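Local structure of metallophosphoesterase (Sphaerobacter thermophilus, 3RQZ) at residues R5-S10 against Y203-P208; I9-A14 against H150-L155; I32-D37 against N58-G63; W113-G118 against L145-H150. The protein probably works as a zinc-dependent phosphatase, hydrolysing phosphate esters at the two-metal centre of a calcineurin-like phosphoesterase fold. One frame throughout, in Å; residues are numbered along the deposited sequence.

Contact 1 (R5-S10 against Y203-P208); sequences RILIIS and YAIFEP
R5 lays its side chain along I205, just before an antiparallel ladder that pairs I6 with F206, L7 with I205 and I8 with A204. The R5 side chain can be followed outward. The torsion at CB puts CG anti to the backbone N (chi1 -157°), and CG settles 3.6 Å from I205 CG2 and 4.0 Å from E207 CG. Continuing extended, it brings NE to 3.8 Å from the same I205 CG2. The chain then turns, so the guanidinium lays one face on I205, with NH1 3.9 Å from I205 CG1. NH2 reaches past the strand to the backbone oxygens of R28 and A26, where helix 16-26 ends. E207 runs alongside in the same direction, but R5 NE and E207 OE2 stay 4.6 Å apart, too far for a salt bridge; the guanidinium and carboxylate planes are 85° apart. With only an alanine here, I205 is likely to lose its cover and the R28 and A26 carbonyls a donor.

Further along, L7 CD1 pushes to 3.3 Å from Y203 CD2, crossing the tyrosine at about a right angle, while Y203 OH is bonded to D25. On the opposite face of the sheet I8 CD1 meets F206 CB at 3.6 Å, and I6 CD1 packs on P208. The backbones are tied by reciprocal bonds in the hydrogen-bonded pairs, among them I6 N to F206 O at 2.8 Å. Such a central antiparallel pairing, with strand 31-34 added in parallel on the far side of strand 6-9, is characteristic of one mixed sheet of the calcineurin-like beta sandwich.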
loop_
_atom_site.group_PDB
_atom_site.type_symbol
_atom_site.label_atom_id
_atom_site.label_comp_id
_atom_site.label_asym_id
_atom_site.label_seq_id
_atom_site.Cartn_x
_atom_site.Cartn_y
_atom_site.Cartn_z
ATOM N N ARG A 5 15.682 -5.470 9.377
ATOM C CA ARG A 5 14.415 -6.091 9.001
ATOM C C ARG A 5 13.362 -4.996 8.819
ATOM O O ARG A 5 13.070 -4.274 9.758
ATOM C CB ARG A 5 14.023 -7.074 10.093
ATOM C CG ARG A 5 13.073 -8.167 9.654
ATOM C CD ARG A 5 12.989 -9.297 10.700
ATOM N NE ARG A 5 11.800 -10.098 10.418
ATOM C CZ ARG A 5 10.580 -9.849 10.900
ATOM N NH1 ARG A 5 9.556 -10.613 10.549
ATOM N NH2 ARG A 5 10.374 -8.849 11.740
ATOM N N ILE A 6 12.799 -4.879 7.615
ATOM C CA ILE A 6 11.973 -3.727 7.224
ATOM C C ILE A 6 10.570 -4.143 6.844
ATOM O O ILE A 6 10.395 -5.014 5.995
ATOM C CB ILE A 6 12.582 -2.967 6.018
ATOM C CG1 ILE A 6 13.978 -2.468 6.376
ATOM C CG2 ILE A 6 11.645 -1.806 5.571
ATOM C CD1 ILE A 6 14.751 -1.944 5.219
ATOM N N LEU A 7 9.578 -3.533 7.491
ATOM C CA LEU A 7 8.183 -3.785 7.162
ATOM C C LEU A 7 7.758 -2.883 6.002
ATOM O O LEU A 7 7.865 -1.686 6.087
ATOM C CB LEU A 7 7.295 -3.592 8.412
ATOM C CG LEU A 7 5.773 -3.569 8.185
ATOM C CD1 LEU A 7 5.246 -4.910 7.636
ATOM C CD2 LEU A 7 5.019 -3.228 9.458
ATOM N N ILE A 8 7.276 -3.474 4.923
ATOM C CA ILE A 8 6.783 -2.709 3.786
ATOM C C ILE A 8 5.279 -2.874 3.678
ATOM O O ILE A 8 4.779 -4.002 3.581
ATOM C CB ILE A 8 7.471 -3.131 2.457
ATOM C CG1 ILE A 8 9.011 -3.013 2.602
ATOM C CG2 ILE A 8 6.920 -2.270 1.272
ATOM C CD1 ILE A 8 9.789 -3.358 1.340
ATOM N N ILE A 9 4.556 -1.752 3.700
ATOM C CA ILE A 9 3.097 -1.774 3.648
ATOM C C ILE A 9 2.575 -0.815 2.590
ATOM O O ILE A 9 3.245 0.179 2.220
ATOM C CB ILE A 9 2.408 -1.427 5.047
ATOM C CG1 ILE A 9 2.837 -0.023 5.564
ATOM C CG2 ILE A 9 2.670 -2.553 6.070
ATOM C CD1 ILE A 9 2.161 0.419 6.871
ATOM N N SER A 10 1.378 -1.104 2.113
ATOM C CA SER A 10 0.725 -0.265 1.134
ATOM C C SER A 10 -0.779 -0.386 1.288
ATOM O O SER A 10 -1.287 -1.414 1.781
ATOM C CB SER A 10 1.141 -0.680 -0.284
ATOM O OG SER A 10 0.715 0.274 -1.243
ATOM N N TYR A 203 1.357 -7.894 3.527
ATOM C CA TYR A 203 2.523 -7.032 3.675
ATOM C C TYR A 203 3.766 -7.819 3.297
ATOM O O TYR A 203 3.670 -9.040 3.077
ATOM C CB TYR A 203 2.645 -6.514 5.118
ATOM C CG TYR A 203 2.928 -7.582 6.185
ATOM C CD1 TYR A 203 1.874 -8.279 6.788
ATOM C CD2 TYR A 203 4.234 -7.839 6.630
ATOM C CE1 TYR A 203 2.110 -9.218 7.811
ATOM C CE2 TYR A 203 4.490 -8.777 7.626
ATOM C CZ TYR A 203 3.431 -9.459 8.218
ATOM O OH TYR A 203 3.687 -10.366 9.209
ATOM N N ALA A 204 4.913 -7.128 3.195
ATOM C CA ALA A 204 6.193 -7.813 3.013
ATOM C C ALA A 204 7.209 -7.422 4.069
ATOM O O ALA A 204 7.102 -6.350 4.712
ATOM C CB ALA A 204 6.769 -7.591 1.582
ATOM N N ILE A 205 8.176 -8.316 4.259
ATOM C CA ILE A 205 9.344 -8.044 5.081
ATOM C C ILE A 205 10.583 -8.094 4.202
ATOM O O ILE A 205 10.868 -9.122 3.547
ATOM C CB ILE A 205 9.508 -9.096 6.204
ATOM C CG1 ILE A 205 8.312 -9.050 7.159
ATOM C CG2 ILE A 205 10.817 -8.867 6.959
ATOM C CD1 ILE A 205 8.226 -7.767 8.008
ATOM N N PHE A 206 11.336 -7.002 4.215
ATOM C CA PHE A 206 12.524 -6.856 3.364
ATOM C C PHE A 206 13.731 -6.882 4.286
ATOM O O PHE A 206 13.767 -6.133 5.278
ATOM C CB PHE A 206 12.406 -5.537 2.587
ATOM C CG PHE A 206 13.590 -5.191 1.708
ATOM C CD1 PHE A 206 14.321 -6.180 1.037
ATOM C CD2 PHE A 206 13.954 -3.850 1.532
ATOM C CE1 PHE A 206 15.446 -5.844 0.220
ATOM C CE2 PHE A 206 15.082 -3.495 0.720
ATOM C CZ PHE A 206 15.812 -4.505 0.051
ATOM N N GLU A 207 14.684 -7.765 3.975
ATOM C CA GLU A 207 15.945 -7.861 4.688
ATOM C C GLU A 207 17.071 -7.640 3.683
ATOM O O GLU A 207 17.556 -8.596 3.065
ATOM C CB GLU A 207 16.094 -9.244 5.351
ATOM C CG GLU A 207 15.073 -9.468 6.446
ATOM C CD GLU A 207 14.972 -10.909 6.858
ATOM O OE1 GLU A 207 14.375 -11.710 6.118
ATOM O OE2 GLU A 207 15.489 -11.246 7.926
ATOM N N PRO A 208 17.486 -6.377 3.516
ATOM C CA PRO A 208 18.420 -6.042 2.460
ATOM C C PRO A 208 19.757 -6.757 2.616
ATOM O O PRO A 208 20.348 -7.136 1.608
ATOM C CB PRO A 208 18.606 -4.516 2.586
ATOM C CG PRO A 208 17.868 -4.096 3.807
ATOM C CD PRO A 208 16.983 -5.195 4.242
#

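Contact 2 (I9-A14 against H150-L155); sequences ISDVHA and HTHVPL. With ZN (zinc ion), chain D.
D11 and H13, the D-x-H signature of the metallophosphoesterases, meet H152 of the G-H-x-H signature around a single zinc ion, and the contact is essentially this first metal site. D11 OD1 binds the zinc at 2.2 Å and H13 NE2 also at 2.2 Å, while H152 NE2 completes the trio at 2.3 Å; D37 and a water supply the remaining ligands. The metal draws its ligands close: D11 OD1 and H152 NE2 are 3.0 Å apart, and the H13 and H152 rings meet rim to rim, the two side chains crossing at about a right angle.

D11 CG stands anti to the carbonyl carbon (chi1 -59°), which turns the carboxylate to the zinc and to H150. S10 OG donates to D11 OD2 at 2.6 Å from above the carboxylate plane, whereas H150 N approaches on the syn side, only 16° out of that plane, with a bond of 2.9 Å and 160°. A water donates a third bond to D11 OD2 and in turn accepts from H152 N at 2.8 Å, so the second signature is tied to the aspartate by both a direct and a water-mediated link. Three donors on OD2 probably hold the carboxylate against rotation while OD1 stays on the metal. H13 is positioned from behind as well, its ND1 bonded to V39 O, and H150 directs NE2 to W125 O beside the second zinc.

The D11 loop leaves strand 6-9 and leads into helix 16-26, with V12 touching L19 of that helix and C48 of helix 45-55; the histidine loop runs from strand 145-147 to strand 154-158, where P154 rests on S202 of strand 201-207.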
loop_
_atom_site.group_PDB
_atom_site.type_symbol
_atom_site.label_atom_id
_atom_site.label_comp_id
_atom_site.label_asym_id
_atom_site.label_seq_id
_atom_site.Cartn_x
_atom_site.Cartn_y
_atom_site.Cartn_z
ATOM N N ILE A 9 4.556 -1.752 3.700
ATOM C CA ILE A 9 3.097 -1.774 3.648
ATOM C C ILE A 9 2.575 -0.815 2.590
ATOM O O ILE A 9 3.245 0.179 2.220
ATOM C CB ILE A 9 2.408 -1.427 5.047
ATOM C CG1 ILE A 9 2.837 -0.023 5.564
ATOM C CG2 ILE A 9 2.670 -2.553 6.070
ATOM C CD1 ILE A 9 2.161 0.419 6.871
ATOM N N SER A 10 1.378 -1.104 2.113
ATOM C CA SER A 10 0.725 -0.265 1.134
ATOM C C SER A 10 -0.779 -0.386 1.288
ATOM O O SER A 10 -1.287 -1.414 1.781
ATOM C CB SER A 10 1.141 -0.680 -0.284
ATOM O OG SER A 10 0.715 0.274 -1.243
ATOM N N ASP A 11 -1.488 0.659 0.871
ATOM C CA ASP A 11 -2.936 0.594 0.697
ATOM C C ASP A 11 -3.645 0.199 1.993
ATOM O O ASP A 11 -4.518 -0.679 2.029
ATOM C CB ASP A 11 -3.296 -0.303 -0.521
ATOM C CG ASP A 11 -2.673 0.209 -1.826
ATOM O OD1 ASP A 11 -3.206 1.193 -2.403
ATOM O OD2 ASP A 11 -1.639 -0.359 -2.271
ATOM N N VAL A 12 -3.249 0.872 3.061
ATOM C CA VAL A 12 -3.904 0.746 4.352
ATOM C C VAL A 12 -5.383 1.159 4.234
ATOM O O VAL A 12 -6.280 0.505 4.783
ATOM C CB VAL A 12 -3.145 1.570 5.421
ATOM C CG1 VAL A 12 -3.952 1.612 6.740
ATOM C CG2 VAL A 12 -1.722 0.961 5.624
ATOM N N HIS A 13 -5.647 2.231 3.498
ATOM C CA HIS A 13 -7.023 2.609 3.220
ATOM C C HIS A 13 -7.852 2.687 4.489
ATOM O O HIS A 13 -8.939 2.111 4.573
ATOM C CB HIS A 13 -7.658 1.677 2.159
ATOM C CG HIS A 13 -7.255 2.024 0.755
ATOM N ND1 HIS A 13 -7.463 3.276 0.217
ATOM C CD2 HIS A 13 -6.629 1.299 -0.203
ATOM C CE1 HIS A 13 -6.998 3.302 -1.024
ATOM N NE2 HIS A 13 -6.475 2.118 -1.299
ATOM N N ALA A 14 -7.311 3.381 5.493
ATOM C CA ALA A 14 -8.074 3.743 6.665
ATOM C C ALA A 14 -8.615 2.516 7.421
ATOM O O ALA A 14 -9.573 2.611 8.183
ATOM C CB ALA A 14 -9.218 4.728 6.236
ATOM N N HIS A 150 -0.783 -0.089 -5.063
ATOM C CA HIS A 150 -1.874 0.422 -5.936
ATOM C C HIS A 150 -2.800 -0.682 -6.493
ATOM O O HIS A 150 -4.014 -0.493 -6.604
ATOM C CB HIS A 150 -1.241 1.280 -7.063
ATOM C CG HIS A 150 -2.184 2.160 -7.830
ATOM N ND1 HIS A 150 -3.345 2.691 -7.309
ATOM C CD2 HIS A 150 -2.084 2.646 -9.092
ATOM C CE1 HIS A 150 -3.933 3.443 -8.228
ATOM N NE2 HIS A 150 -3.177 3.446 -9.312
ATOM N N THR A 151 -2.265 -1.846 -6.817
ATOM C CA THR A 151 -3.126 -2.912 -7.320
ATOM C C THR A 151 -3.850 -3.654 -6.195
ATOM O O THR A 151 -4.879 -4.281 -6.428
ATOM C CB THR A 151 -2.297 -3.953 -8.092
ATOM O OG1 THR A 151 -1.322 -4.486 -7.184
ATOM C CG2 THR A 151 -1.572 -3.309 -9.278
ATOM N N HIS A 152 -3.297 -3.607 -4.983
ATOM C CA HIS A 152 -3.831 -4.339 -3.801
ATOM C C HIS A 152 -3.630 -5.849 -3.939
ATOM O O HIS A 152 -4.376 -6.691 -3.353
ATOM C CB HIS A 152 -5.313 -4.033 -3.542
ATOM C CG HIS A 152 -5.617 -2.590 -3.308
ATOM N ND1 HIS A 152 -6.830 -2.168 -2.808
ATOM C CD2 HIS A 152 -4.890 -1.462 -3.527
ATOM C CE1 HIS A 152 -6.837 -0.848 -2.725
ATOM N NE2 HIS A 152 -5.680 -0.395 -3.164
ATOM N N VAL A 153 -2.653 -6.209 -4.761
ATOM C CA VAL A 153 -2.319 -7.620 -4.953
ATOM C C VAL A 153 -0.809 -7.770 -4.826
ATOM O O VAL A 153 -0.058 -7.079 -5.525
ATOM C CB VAL A 153 -2.847 -8.156 -6.313
ATOM C CG1 VAL A 153 -2.469 -9.676 -6.525
ATOM C CG2 VAL A 153 -4.404 -7.994 -6.426
ATOM N N PRO A 154 -0.346 -8.664 -3.933
ATOM C CA PRO A 154 1.099 -8.826 -3.880
ATOM C C PRO A 154 1.629 -9.441 -5.177
ATOM O O PRO A 154 0.928 -10.207 -5.843
ATOM C CB PRO A 154 1.329 -9.733 -2.652
ATOM C CG PRO A 154 0.058 -10.484 -2.502
ATOM C CD PRO A 154 -1.044 -9.544 -2.975
ATOM N N LEU A 155 2.865 -9.095 -5.531
ATOM C CA LEU A 155 3.404 -9.383 -6.853
ATOM C C LEU A 155 4.924 -9.260 -6.808
ATOM O O LEU A 155 5.467 -8.451 -6.042
ATOM C CB LEU A 155 2.851 -8.355 -7.872
ATOM C CG LEU A 155 3.347 -8.374 -9.323
ATOM C CD1 LEU A 155 2.210 -8.118 -10.331
ATOM C CD2 LEU A 155 4.486 -7.362 -9.562
HETATM ZN ZN ZN D . -5.171 1.806 -3.076
HETATM O O HOH W 1 -0.906 -3.004 -3.580
HETATM O O HOH W 2 -7.000 2.231 -4.651
#

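Contact 3 (I32-D37 against N58-G63); sequences IWSLGD and NISVIG. With ZN (zinc ion), chain D.
W33 and I59 pack closely, two side chains alongside each other and pointing the same way. With CG anti to the carbonyl carbon (chi1 -59°), the indole of W33 is laid along I59, whose CG1 stands 3.7 Å above the centroid of the five-membered ring and 7° off its normal, a CH-pi contact, while I59 CB presses to 3.5 Å from W33 CG. Replacing the indole by the methyl of an alanine is likely to leave I59 without the flat surface it rests on and to open a gap toward I6 and I8, which the indole also touches. Close packing returns at the far end, where G36 CA passes 3.0 Å from V61 O; a beta carbon on G36 would collide with V61 and G63.

The looser end lies at the exposed N58, where a water donates to I32 O at 2.7 Å and accepts from N58 N at 2.8 Å, bridging the two backbones. A second, buried water joins the hydroxyls of S34 and S60 and donates to V61 O; S60 OG is also hydrogen-bonded to Y100 OH. Between these bridges the backbones bond directly, S34 N to I59 O and V61 N to S34 O, both at 3.0 Å.

Beyond G36, D37 OD2 binds zinc at 2.2 Å and OD1 accepts from H65 N. Two parallel strands joined through helix 45-55 make a beta-alpha-beta unit whose loops carry the G-D and G-N-H-D signatures of the two-metal site.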
loop_
_atom_site.group_PDB
_atom_site.type_symbol
_atom_site.label_atom_id
_atom_site.label_comp_id
_atom_site.label_asym_id
_atom_site.label_seq_id
_atom_site.Cartn_x
_atom_site.Cartn_y
_atom_site.Cartn_z
ATOM N N ILE A 32 9.726 0.929 8.946
ATOM C CA ILE A 32 8.445 0.681 8.288
ATOM C C ILE A 32 8.323 1.638 7.094
ATOM O O ILE A 32 8.550 2.855 7.231
ATOM C CB ILE A 32 7.295 0.842 9.292
ATOM C CG1 ILE A 32 7.384 -0.275 10.364
ATOM C CG2 ILE A 32 5.905 0.880 8.577
ATOM C CD1 ILE A 32 6.549 -0.018 11.627
ATOM N N TRP A 33 8.027 1.094 5.916
ATOM C CA TRP A 33 7.861 1.925 4.723
ATOM C C TRP A 33 6.424 1.890 4.227
ATOM O O TRP A 33 5.864 0.809 4.073
ATOM C CB TRP A 33 8.723 1.437 3.557
ATOM C CG TRP A 33 10.199 1.380 3.765
ATOM C CD1 TRP A 33 10.938 1.918 4.797
ATOM C CD2 TRP A 33 11.132 0.787 2.871
ATOM N NE1 TRP A 33 12.276 1.656 4.596
ATOM C CE2 TRP A 33 12.425 0.981 3.416
ATOM C CE3 TRP A 33 11.004 0.105 1.653
ATOM C CZ2 TRP A 33 13.589 0.493 2.794
ATOM C CZ3 TRP A 33 12.187 -0.374 1.021
ATOM C CH2 TRP A 33 13.440 -0.187 1.607
ATOM N N SER A 34 5.841 3.061 3.974
ATOM C CA SER A 34 4.474 3.152 3.463
ATOM C C SER A 34 4.472 3.558 1.991
ATOM O O SER A 34 5.104 4.553 1.590
ATOM C CB SER A 34 3.654 4.151 4.295
ATOM O OG SER A 34 2.394 4.463 3.664
ATOM N N LEU A 35 3.754 2.787 1.181
ATOM C CA LEU A 35 3.624 3.097 -0.224
ATOM C C LEU A 35 2.351 3.871 -0.562
ATOM O O LEU A 35 1.963 3.960 -1.723
ATOM C CB LEU A 35 3.732 1.792 -1.045
ATOM C CG LEU A 35 5.127 1.255 -1.328
ATOM C CD1 LEU A 35 6.012 1.183 -0.079
ATOM C CD2 LEU A 35 5.080 -0.149 -2.072
ATOM N N GLY A 36 1.711 4.475 0.433
ATOM C CA GLY A 36 0.617 5.402 0.133
ATOM C C GLY A 36 -0.749 4.762 0.164
ATOM O O GLY A 36 -0.879 3.548 0.448
ATOM N N ASP A 37 -1.773 5.572 -0.142
ATOM C CA ASP A 37 -3.165 5.197 0.095
ATOM C C ASP A 37 -3.402 4.772 1.557
ATOM O O ASP A 37 -3.946 3.702 1.842
ATOM C CB ASP A 37 -3.651 4.123 -0.892
ATOM C CG ASP A 37 -4.087 4.706 -2.228
ATOM O OD1 ASP A 37 -3.987 5.938 -2.444
ATOM O OD2 ASP A 37 -4.521 3.934 -3.085
ATOM N N ASN A 58 11.203 7.441 7.212
ATOM C CA ASN A 58 12.158 7.466 6.092
ATOM C C ASN A 58 11.514 7.305 4.728
ATOM O O ASN A 58 11.918 7.991 3.785
ATOM C CB ASN A 58 13.254 6.390 6.285
ATOM C CG ASN A 58 14.075 6.622 7.526
ATOM O OD1 ASN A 58 14.644 7.707 7.721
ATOM N ND2 ASN A 58 14.151 5.610 8.384
ATOM N N ILE A 59 10.547 6.391 4.604
ATOM C CA ILE A 59 9.907 6.115 3.318
ATOM C C ILE A 59 8.394 6.141 3.525
ATOM O O ILE A 59 7.842 5.285 4.206
ATOM C CB ILE A 59 10.351 4.747 2.693
ATOM C CG1 ILE A 59 11.866 4.690 2.445
ATOM C CG2 ILE A 59 9.592 4.464 1.346
ATOM C CD1 ILE A 59 12.288 5.414 1.212
ATOM N N SER A 60 7.738 7.151 2.972
ATOM C CA SER A 60 6.285 7.277 3.048
ATOM C C SER A 60 5.885 8.095 1.824
ATOM O O SER A 60 6.127 9.307 1.772
ATOM C CB SER A 60 5.868 8.021 4.333
ATOM O OG SER A 60 4.440 8.121 4.448
ATOM N N VAL A 61 5.323 7.435 0.811
ATOM C CA VAL A 61 5.029 8.118 -0.419
ATOM C C VAL A 61 3.492 8.268 -0.548
ATOM O O VAL A 61 2.741 7.543 0.090
ATOM C CB VAL A 61 5.709 7.407 -1.673
ATOM C CG1 VAL A 61 7.269 7.416 -1.542
ATOM C CG2 VAL A 61 5.205 5.984 -1.862
ATOM N N ILE A 62 3.046 9.251 -1.324
ATOM C CA ILE A 62 1.640 9.590 -1.404
ATOM C C ILE A 62 0.988 8.605 -2.374
ATOM O O ILE A 62 1.634 8.167 -3.349
ATOM C CB ILE A 62 1.462 11.066 -1.877
ATOM C CG1 ILE A 62 0.010 11.486 -1.821
ATOM C CG2 ILE A 62 1.978 11.307 -3.322
ATOM C CD1 ILE A 62 -0.219 12.648 -0.937
ATOM N N GLY A 63 -0.257 8.213 -2.079
ATOM C CA GLY A 63 -1.082 7.428 -3.021
ATOM C C GLY A 63 -2.128 8.301 -3.706
ATOM O O GLY A 63 -2.296 9.484 -3.345
HETATM ZN ZN ZN D . -5.171 1.806 -3.076
HETATM O O HOH W 3 10.388 4.787 7.088
HETATM O O HOH W 4 2.617 6.863 2.745
HETATM O O HOH W 2 -7.000 2.231 -4.651
#

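Contact 4 (W113-G118 against L145-H150); sequences WTVVHG and LCFVGH
T114 O is gripped from the neighbouring strand by F147 N at 2.8 Å, nearly along the C=O axis, and by the CA-H of C146 beside it. The same parallel ladder continues with T114 N to L145 O at 2.9 Å and V116 N to F147 O at 3.1 Å, the latter almost straight at 172°. L145 O has a further donor in the hydroxyl of T143. On the face carrying W113, L145 and F147, W113 CB sits in the plane of the phenyl ring at its edge, 4.0 Å from F147 CE2. Further along, V116 CG2 and V148 CG1 lie side by side, 3.7 Å apart.

Strand 113-116, helix 131-137 and strand 145-147 form a beta-alpha-beta unit, in which both strands run out into loops at the metal centre, where H150 binds the second zinc and H117 stands beside D11 and D37. G149 N still bonds to H117 O at 2.8 Å, but from well above the carbonyl plane, as the backbones leave the regular ladder.

H117 starts away from the other segment, yet with CG anti to its N (chi1 179°) the imidazole comes back toward H150, whose CB stands over one face of it, 3.9 Å from the centroid of the H117 ring. The two rings meet obliquely with planes at 48°. H117 ND1 is hydrogen-bonded to L35 O. H117 NE2 and H150 ND1 lie 3.2 Å apart without a hydrogen bond. A water donates to both G118 O and G149 O.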
loop_
_atom_site.group_PDB
_atom_site.type_symbol
_atom_site.label_atom_id
_atom_site.label_comp_id
_atom_site.label_asym_id
_atom_site.label_seq_id
_atom_site.Cartn_x
_atom_site.Cartn_y
_atom_site.Cartn_z
ATOM N N TRP A 113 17.070 0.993 -3.733
ATOM C CA TRP A 113 15.617 0.937 -3.962
ATOM C C TRP A 113 14.943 2.221 -4.388
ATOM O O TRP A 113 15.360 3.290 -4.021
ATOM C CB TRP A 113 14.869 0.325 -2.765
ATOM C CG TRP A 113 15.306 0.841 -1.443
ATOM C CD1 TRP A 113 14.856 1.962 -0.806
ATOM C CD2 TRP A 113 16.282 0.236 -0.569
ATOM N NE1 TRP A 113 15.506 2.103 0.418
ATOM C CE2 TRP A 113 16.378 1.053 0.585
ATOM C CE3 TRP A 113 17.092 -0.904 -0.663
ATOM C CZ2 TRP A 113 17.252 0.760 1.650
ATOM C CZ3 TRP A 113 17.963 -1.204 0.399
ATOM C CH2 TRP A 113 18.028 -0.369 1.543
ATOM N N THR A 114 13.884 2.068 -5.185
ATOM C CA THR A 114 13.021 3.150 -5.587
ATOM C C THR A 114 11.661 2.737 -5.066
ATOM O O THR A 114 11.315 1.526 -5.116
ATOM C CB THR A 114 12.988 3.289 -7.129
ATOM O OG1 THR A 114 14.310 3.617 -7.597
ATOM C CG2 THR A 114 11.981 4.370 -7.556
ATOM N N VAL A 115 10.897 3.707 -4.532
ATOM C CA VAL A 115 9.575 3.403 -3.963
ATOM C C VAL A 115 8.550 4.426 -4.479
ATOM O O VAL A 115 8.788 5.652 -4.395
ATOM C CB VAL A 115 9.592 3.460 -2.414
ATOM C CG1 VAL A 115 8.130 3.165 -1.863
ATOM C CG2 VAL A 115 10.639 2.479 -1.836
ATOM N N VAL A 116 7.457 3.919 -5.052
ATOM C CA VAL A 116 6.351 4.718 -5.578
ATOM C C VAL A 116 5.042 3.986 -5.253
ATOM O O VAL A 116 5.020 2.793 -4.912
ATOM C CB VAL A 116 6.420 4.899 -7.133
ATOM C CG1 VAL A 116 7.612 5.814 -7.544
ATOM C CG2 VAL A 116 6.536 3.508 -7.848
ATOM N N HIS A 117 3.934 4.706 -5.356
ATOM C CA HIS A 117 2.668 4.085 -5.115
ATOM C C HIS A 117 2.241 3.213 -6.295
ATOM O O HIS A 117 1.720 2.119 -6.112
ATOM C CB HIS A 117 1.601 5.162 -4.891
ATOM C CG HIS A 117 0.244 4.587 -4.656
ATOM N ND1 HIS A 117 -0.051 3.862 -3.523
ATOM C CD2 HIS A 117 -0.888 4.604 -5.406
ATOM C CE1 HIS A 117 -1.310 3.455 -3.584
ATOM N NE2 HIS A 117 -1.841 3.899 -4.714
ATOM N N GLY A 118 2.402 3.734 -7.497
ATOM C CA GLY A 118 1.857 3.083 -8.695
ATOM C C GLY A 118 2.968 2.530 -9.573
ATOM O O GLY A 118 3.221 1.324 -9.597
ATOM N N LEU A 145 16.104 -2.412 -7.170
ATOM C CA LEU A 145 14.736 -2.783 -6.759
ATOM C C LEU A 145 13.776 -1.605 -6.890
ATOM O O LEU A 145 14.185 -0.466 -6.658
ATOM C CB LEU A 145 14.750 -3.273 -5.304
ATOM C CG LEU A 145 15.658 -4.429 -4.870
ATOM C CD1 LEU A 145 15.481 -4.583 -3.374
ATOM C CD2 LEU A 145 15.335 -5.746 -5.599
ATOM N N CYS A 146 12.535 -1.878 -7.318
ATOM C CA CYS A 146 11.416 -0.902 -7.233
ATOM C C CYS A 146 10.217 -1.507 -6.511
ATOM O O CYS A 146 9.722 -2.594 -6.896
ATOM C CB CYS A 146 10.970 -0.423 -8.621
ATOM S SG CYS A 146 9.806 0.999 -8.545
ATOM N N PHE A 147 9.774 -0.831 -5.455
ATOM C CA PHE A 147 8.610 -1.244 -4.677
ATOM C C PHE A 147 7.423 -0.415 -5.086
ATOM O O PHE A 147 7.512 0.824 -5.162
ATOM C CB PHE A 147 8.863 -1.098 -3.159
ATOM C CG PHE A 147 9.908 -2.050 -2.645
ATOM C CD1 PHE A 147 9.565 -3.381 -2.362
ATOM C CD2 PHE A 147 11.248 -1.656 -2.538
ATOM C CE1 PHE A 147 10.543 -4.287 -1.900
ATOM C CE2 PHE A 147 12.225 -2.541 -2.067
ATOM C CZ PHE A 147 11.882 -3.858 -1.752
ATOM N N VAL A 148 6.319 -1.101 -5.351
ATOM C CA VAL A 148 5.090 -0.461 -5.818
ATOM C C VAL A 148 3.867 -1.017 -5.079
ATOM O O VAL A 148 3.938 -2.109 -4.521
ATOM C CB VAL A 148 4.900 -0.651 -7.355
ATOM C CG1 VAL A 148 6.121 -0.173 -8.143
ATOM C CG2 VAL A 148 4.589 -2.132 -7.720
ATOM N N GLY A 149 2.752 -0.273 -5.075
ATOM C CA GLY A 149 1.478 -0.751 -4.500
ATOM C C GLY A 149 0.355 -0.632 -5.521
ATOM O O GLY A 149 0.516 -1.071 -6.688
ATOM N N HIS A 150 -0.783 -0.089 -5.063
ATOM C CA HIS A 150 -1.874 0.422 -5.936
ATOM C C HIS A 150 -2.800 -0.682 -6.493
ATOM O O HIS A 150 -4.014 -0.493 -6.604
ATOM C CB HIS A 150 -1.241 1.280 -7.063
ATOM C CG HIS A 150 -2.184 2.160 -7.830
ATOM N ND1 HIS A 150 -3.345 2.691 -7.309
ATOM C CD2 HIS A 150 -2.084 2.646 -9.092
ATOM C CE1 HIS A 150 -3.933 3.443 -8.228
ATOM N NE2 HIS A 150 -3.177 3.446 -9.312
HETATM O O HOH W 5 1.356 -0.847 -9.388
#

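In the fold
From the N terminus, strand 6-9 opens the longest loop, which contact 1 closes nearly two hundred residues later when strand 201-207 pairs with it. The same strand runs on into the D11 loop, and contact 2 closes a shorter circuit there, sharing I9 and S10 with contact 1. Contacts 3 and 4 both fall within that circuit, in series: 32-37 with 58-63, then 113-118 with 145-150. None of the loops cross, and H150 ends contact 4 while beginning the second segment of contact 2. Contacts 1 and 3 belong to one mixed sheet and contact 4 to the other; contact 2 joins loops from both sheets at the zinc ions.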